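Local coordinates for protein succinate--CoA ligase subunit alpha (Campylobacter jejuni, PDB 6MEL) that serves as the alpha subunit of a two-subunit CoA ligase, pairing a Rossmann-like CoA-binding domain with a CoA-ligase domain, at residues C124-S130 and I172-I178; I137-F143 and Y159-N163. One frame throughout, in Å; residues are numbered along the deposited sequence.

Interaction 1 of 2, residues C124-S130 and I172-I178; sequences CPGIITS and ISTAVGI
T129 and T174 face each other as a non-hydrogen-bonded pair of the antiparallel strands 126-129 and 174-177, and their side chains make up for it: T129 OG1 and T174 OG1 are hydrogen-bonded at 2.8 Å. With both OG1 atoms anti to their carbonyl carbons (chi1 -70° and -64°), the hydroxyls meet on the same face. Each has a further backbone partner, V5 O for T129 and I3 N for T174, which ties the start of the chain to this face. Backbone bonds hold the strands themselves and join strand 126-129, an antiparallel addition, to the largely parallel sheet of the CoA-ligase domain. I128 and A175 exchange two, I128 N to A175 O at 2.9 Å and A175 N to I128 O at 2.8 Å, while G177 N reaches G126 O at 2.8 Å. Beyond T129 the pairing slackens: S130 N to S173 O measures 3.3 Å. S130 OG donates to I172 O at 2.7 Å, coming in from above the carbonyl plane (52° out of it). Each face also has an apolar pair. I127 runs alongside V176, CD1 to CG2 3.9 Å, on the threonine face; on the other, I128 CG2 meets A175 CB at 3.9 Å. The buried threonine hydroxyls are thus satisfied by each other and by N-terminal residues, and the longer S130-S173 bond, where the chain turns a corner, is backed by S130 OG and a water donating to both carbonyls.

Interaction 2 of 2, residues I137-F143 and Y159-N163; sequences IMPGFIF and YEAAN
P139 tips its CD edge onto one face of the Y159 ring, with CG next nearest, and Y159 makes the largest single contribution to the contact. Its CB leaves the helix neither toward the loop nor away from it, and a chi1 of -45° carries the ring up to segment 137-143 with one face turned to the proline. CG and CD2 are the ring atoms nearest P139 CG, with Y159 CD2 3.9 Å from it. CD1, on the other edge of the ring, meets the rim of F143 near that ring's plane, 4.0 Å from F143 CZ. Further out, Y159 CE1 meets M138 CB at 3.6 Å. CE2 and CZ are the atoms closest to P139 CD, which lies over the ring centre, 3.5 Å from the centroid and 11° off the normal, in a CH-pi contact. At the tip, Y159 OH packs against M138 CA at 3.6 Å. The helix bearing this tyrosine, 156-167, is the connection of a beta-alpha-beta crossover between the adjacent parallel strands 148-152 and 172-177, and the loop packs along it. About one turn further on, A162 CB touches F143 CE1 at 3.6 Å. The F143 ring also has P139 O in its plane at the edge. I142, in the short 3-10 segment 140-142, directs CG2 at Y159 O, 3.8 Å away, and CG2 reaches A162 CB as well. A water donates to I142 O (2.8 Å). Y159 also packs on an aromatic side chain of another protein chain.

The centres of interactions 1 and 2 are about 9 Å apart, and P125 is the main point where they meet. Its carbonyl probably accepts a hydrogen bond from the loop, P125 O to I137 N 3.0 Å, while P125 CB packs against Y159 OH at 3.2 Å. M138 CE is 3.3 Å from I127 N. Farther along the strand pair, F143 of interaction 2 packs on I128 and A175, the pair on one face of interaction 1, and on I172. Helix 156-167 leads directly into strand 172-177, and A162 touches I172. A bound citric acid, probably from the crystallisation liquor, lies about 4 Å from the side chain of Y159.

Interaction 1 of 2, residues C124-S130 and I172-I178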
loop_
_atom_site.group_PDB
_atom_site.type_symbol
_atom_site.label_atom_id
_atom_site.label_comp_id
_atom_site.label_asym_id
_atom_site.label_seq_id
_atom_site.Cartn_x
_atom_site.Cartn_y
_atom_site.Cartn_z
ATOM N N CYS A 124 -7.229 5.748 -6.880
ATOM C CA CYS A 124 -7.418 5.315 -8.242
ATOM C C CYS A 124 -7.603 6.536 -9.131
ATOM O O CYS A 124 -7.911 7.647 -8.664
ATOM C CB CYS A 124 -8.609 4.367 -8.377
ATOM S SG CYS A 124 -10.240 5.168 -8.388
ATOM N N PRO A 125 -7.441 6.361 -10.454
ATOM C CA PRO A 125 -7.643 7.485 -11.370
ATOM C C PRO A 125 -9.097 7.651 -11.825
ATOM O O PRO A 125 -9.385 8.652 -12.474
ATOM C CB PRO A 125 -6.708 7.115 -12.524
ATOM C CG PRO A 125 -6.820 5.600 -12.554
ATOM C CD PRO A 125 -6.788 5.214 -11.097
ATOM N N GLY A 126 -9.978 6.707 -11.469
ATOM C CA GLY A 126 -11.391 6.799 -11.789
ATOM C C GLY A 126 -11.836 5.907 -12.927
ATOM O O GLY A 126 -11.303 4.824 -13.133
ATOM N N ILE A 127 -12.867 6.350 -13.642
ATOM C CA ILE A 127 -13.487 5.527 -14.684
ATOM C C ILE A 127 -13.674 6.397 -15.925
ATOM O O ILE A 127 -13.930 7.595 -15.811
ATOM C CB ILE A 127 -14.807 4.881 -14.209
ATOM C CG1 ILE A 127 -15.483 4.047 -15.300
ATOM C CG2 ILE A 127 -15.772 5.921 -13.669
ATOM C CD1 ILE A 127 -16.636 3.197 -14.779
ATOM N N ILE A 128 -13.503 5.793 -17.108
ATOM C CA ILE A 128 -13.671 6.531 -18.347
ATOM C C ILE A 128 -14.377 5.631 -19.342
ATOM O O ILE A 128 -13.987 4.469 -19.521
ATOM C CB ILE A 128 -12.334 7.083 -18.911
ATOM C CG1 ILE A 128 -12.556 7.822 -20.235
ATOM C CG2 ILE A 128 -11.273 5.995 -19.093
ATOM C CD1 ILE A 128 -11.457 8.756 -20.632
ATOM N N THR A 129 -15.383 6.204 -20.003
ATOM C CA THR A 129 -16.004 5.606 -21.178
ATOM C C THR A 129 -15.575 6.451 -22.386
ATOM O O THR A 129 -15.980 7.604 -22.508
ATOM C CB THR A 129 -17.518 5.468 -21.031
ATOM O OG1 THR A 129 -17.751 4.463 -20.049
ATOM C CG2 THR A 129 -18.218 5.078 -22.332
ATOM N N SER A 130 -14.727 5.858 -23.230
ATOM C CA SER A 130 -13.988 6.511 -24.306
ATOM C C SER A 130 -14.924 7.409 -25.131
ATOM O O SER A 130 -15.985 6.989 -25.523
ATOM C CB SER A 130 -13.325 5.493 -25.182
ATOM O OG SER A 130 -12.492 4.649 -24.435
ATOM N N ILE A 172 -10.744 1.257 -26.505
ATOM C CA ILE A 172 -11.220 0.965 -25.195
ATOM C C ILE A 172 -12.712 1.247 -25.145
ATOM O O ILE A 172 -13.163 2.295 -25.598
ATOM C CB ILE A 172 -10.486 1.797 -24.133
ATOM C CG1 ILE A 172 -8.967 1.581 -24.174
ATOM C CG2 ILE A 172 -11.087 1.514 -22.770
ATOM C CD1 ILE A 172 -8.518 0.132 -24.114
ATOM N N SER A 173 -13.456 0.334 -24.522
ATOM C CA SER A 173 -14.875 0.573 -24.307
ATOM C C SER A 173 -15.022 1.452 -23.061
ATOM O O SER A 173 -15.295 2.653 -23.156
ATOM C CB SER A 173 -15.660 -0.723 -24.233
ATOM O OG SER A 173 -15.061 -1.663 -23.348
ATOM N N THR A 174 -14.766 0.849 -21.903
ATOM C CA THR A 174 -14.669 1.543 -20.643
ATOM C C THR A 174 -13.406 1.042 -19.941
ATOM O O THR A 174 -13.098 -0.190 -19.982
ATOM C CB THR A 174 -15.914 1.279 -19.781
ATOM O OG1 THR A 174 -17.099 1.803 -20.389
ATOM C CG2 THR A 174 -15.838 1.940 -18.420
ATOM N N ALA A 175 -12.688 1.959 -19.291
ATOM C CA ALA A 175 -11.558 1.592 -18.432
ATOM C C ALA A 175 -11.890 1.999 -16.992
ATOM O O ALA A 175 -12.334 3.138 -16.763
ATOM C CB ALA A 175 -10.296 2.267 -18.880
ATOM N N VAL A 176 -11.629 1.089 -16.048
ATOM C CA VAL A 176 -11.889 1.327 -14.650
ATOM C C VAL A 176 -10.586 1.165 -13.862
ATOM O O VAL A 176 -9.956 0.103 -13.867
ATOM C CB VAL A 176 -12.955 0.372 -14.124
ATOM C CG1 VAL A 176 -13.383 0.785 -12.732
ATOM C CG2 VAL A 176 -14.125 0.286 -15.070
ATOM N N GLY A 177 -10.181 2.212 -13.165
ATOM C CA GLY A 177 -9.103 2.077 -12.190
ATOM C C GLY A 177 -9.708 1.673 -10.846
ATOM O O GLY A 177 -10.441 2.451 -10.304
ATOM N N ILE A 178 -9.410 0.459 -10.342
ATOM C CA ILE A 178 -10.049 -0.056 -9.149
ATOM C C ILE A 178 -9.318 0.311 -7.845
ATOM O O ILE A 178 -9.889 0.073 -6.786
ATOM C CB ILE A 178 -10.275 -1.565 -9.243
ATOM C CG1 ILE A 178 -8.966 -2.349 -9.358
ATOM C CG2 ILE A 178 -11.275 -1.875 -10.358
ATOM C CD1 ILE A 178 -9.161 -3.827 -9.304
HETATM O O HOH W 1 -16.495 3.740 -25.303
#

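Interaction 2 of 2, residues I137-F143 and Y159-N163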
loop_
_atom_site.group_PDB
_atom_site.type_symbol
_atom_site.label_atom_id
_atom_site.label_comp_id
_atom_site.label_asym_id
_atom_site.label_seq_id
_atom_site.Cartn_x
_atom_site.Cartn_y
_atom_site.Cartn_z
ATOM N N ILE A 137 -9.092 11.497 -13.210
ATOM C CA ILE A 137 -7.890 12.253 -13.511
ATOM C C ILE A 137 -7.180 11.661 -14.738
ATOM O O ILE A 137 -6.030 12.014 -15.040
ATOM C CB ILE A 137 -6.940 12.281 -12.301
ATOM C CG1 ILE A 137 -6.417 10.880 -11.968
ATOM C CG2 ILE A 137 -7.583 12.970 -11.095
ATOM C CD1 ILE A 137 -5.304 10.868 -10.900
ATOM N N MET A 138 -7.839 10.746 -15.459
ATOM C CA MET A 138 -7.158 10.137 -16.607
ATOM C C MET A 138 -7.137 11.101 -17.802
ATOM O O MET A 138 -8.068 11.885 -17.989
ATOM C CB MET A 138 -7.806 8.811 -17.004
ATOM C CG MET A 138 -9.220 8.941 -17.512
ATOM S SD MET A 138 -10.425 9.372 -16.207
ATOM C CE MET A 138 -10.400 7.808 -15.325
ATOM N N PRO A 139 -6.088 11.017 -18.664
ATOM C CA PRO A 139 -6.004 11.789 -19.910
ATOM C C PRO A 139 -6.995 11.263 -20.961
ATOM O O PRO A 139 -6.821 10.168 -21.530
ATOM C CB PRO A 139 -4.560 11.596 -20.367
ATOM C CG PRO A 139 -4.173 10.211 -19.801
ATOM C CD PRO A 139 -4.907 10.147 -18.469
ATOM N N GLY A 140 -8.050 12.051 -21.190
ATOM C CA GLY A 140 -9.173 11.622 -22.033
ATOM C C GLY A 140 -8.758 11.184 -23.433
ATOM O O GLY A 140 -9.280 10.198 -23.982
ATOM N N PHE A 141 -7.789 11.881 -24.012
ATOM C CA PHE A 141 -7.512 11.724 -25.443
ATOM C C PHE A 141 -6.794 10.380 -25.709
ATOM O O PHE A 141 -6.825 9.883 -26.797
ATOM C CB PHE A 141 -6.735 12.937 -25.948
ATOM C CG PHE A 141 -5.268 12.839 -25.587
ATOM C CD1 PHE A 141 -4.793 13.314 -24.356
ATOM C CD2 PHE A 141 -4.366 12.194 -26.439
ATOM C CE1 PHE A 141 -3.449 13.225 -24.036
ATOM C CE2 PHE A 141 -3.020 12.088 -26.098
ATOM C CZ PHE A 141 -2.574 12.593 -24.890
ATOM N N ILE A 142 -6.173 9.762 -24.701
ATOM C CA ILE A 142 -5.539 8.462 -24.875
ATOM C C ILE A 142 -6.594 7.397 -25.192
ATOM O O ILE A 142 -6.317 6.384 -25.879
ATOM C CB ILE A 142 -4.764 8.123 -23.586
ATOM C CG1 ILE A 142 -3.626 9.108 -23.343
ATOM C CG2 ILE A 142 -4.284 6.679 -23.607
ATOM C CD1 ILE A 142 -2.582 9.105 -24.448
ATOM N N PHE A 143 -7.807 7.587 -24.654
ATOM C CA PHE A 143 -8.884 6.602 -24.721
ATOM C C PHE A 143 -9.714 6.826 -25.990
ATOM O O PHE A 143 -10.640 7.625 -25.988
ATOM C CB PHE A 143 -9.724 6.638 -23.445
ATOM C CG PHE A 143 -8.937 6.165 -22.251
ATOM C CD1 PHE A 143 -8.938 4.831 -21.891
ATOM C CD2 PHE A 143 -8.086 7.033 -21.577
ATOM C CE1 PHE A 143 -8.146 4.382 -20.843
ATOM C CE2 PHE A 143 -7.346 6.596 -20.489
ATOM C CZ PHE A 143 -7.350 5.262 -20.151
ATOM N N TYR A 159 -2.798 3.799 -18.647
ATOM C CA TYR A 159 -2.741 4.668 -19.824
ATOM C C TYR A 159 -1.780 4.029 -20.825
ATOM O O TYR A 159 -2.030 4.031 -22.026
ATOM C CB TYR A 159 -2.315 6.107 -19.452
ATOM C CG TYR A 159 -2.999 6.709 -18.237
ATOM C CD1 TYR A 159 -4.250 6.289 -17.812
ATOM C CD2 TYR A 159 -2.364 7.667 -17.469
ATOM C CE1 TYR A 159 -4.844 6.803 -16.662
ATOM C CE2 TYR A 159 -2.942 8.195 -16.322
ATOM C CZ TYR A 159 -4.177 7.745 -15.894
ATOM O OH TYR A 159 -4.747 8.278 -14.765
ATOM N N GLU A 160 -0.657 3.514 -20.308
ATOM C CA GLU A 160 0.322 2.791 -21.115
ATOM C C GLU A 160 -0.390 1.631 -21.834
ATOM O O GLU A 160 -0.184 1.425 -23.034
ATOM C CB GLU A 160 1.477 2.289 -20.250
ATOM C CG GLU A 160 2.461 1.373 -20.945
ATOM C CD GLU A 160 3.181 1.958 -22.148
ATOM O OE1 GLU A 160 3.460 3.174 -22.125
ATOM O OE2 GLU A 160 3.431 1.199 -23.136
ATOM N N ALA A 161 -1.195 0.845 -21.107
ATOM C CA ALA A 161 -1.903 -0.315 -21.709
ATOM C C ALA A 161 -2.914 0.175 -22.753
ATOM O O ALA A 161 -2.951 -0.339 -23.890
ATOM C CB ALA A 161 -2.562 -1.147 -20.642
ATOM N N ALA A 162 -3.690 1.203 -22.386
ATOM C CA ALA A 162 -4.702 1.734 -23.276
ATOM C C ALA A 162 -4.040 2.198 -24.575
ATOM O O ALA A 162 -4.510 1.923 -25.674
ATOM C CB ALA A 162 -5.476 2.848 -22.613
ATOM N N ASN A 163 -2.902 2.873 -24.432
ATOM C CA ASN A 163 -2.214 3.427 -25.572
ATOM C C ASN A 163 -1.712 2.295 -26.474
ATOM O O ASN A 163 -1.773 2.425 -27.736
ATOM C CB ASN A 163 -1.098 4.380 -25.137
ATOM C CG ASN A 163 -0.695 5.337 -26.226
ATOM O OD1 ASN A 163 -1.565 5.873 -26.905
ATOM N ND2 ASN A 163 0.603 5.503 -26.420
HETATM O O HOH W 2 -4.002 6.235 -27.398
#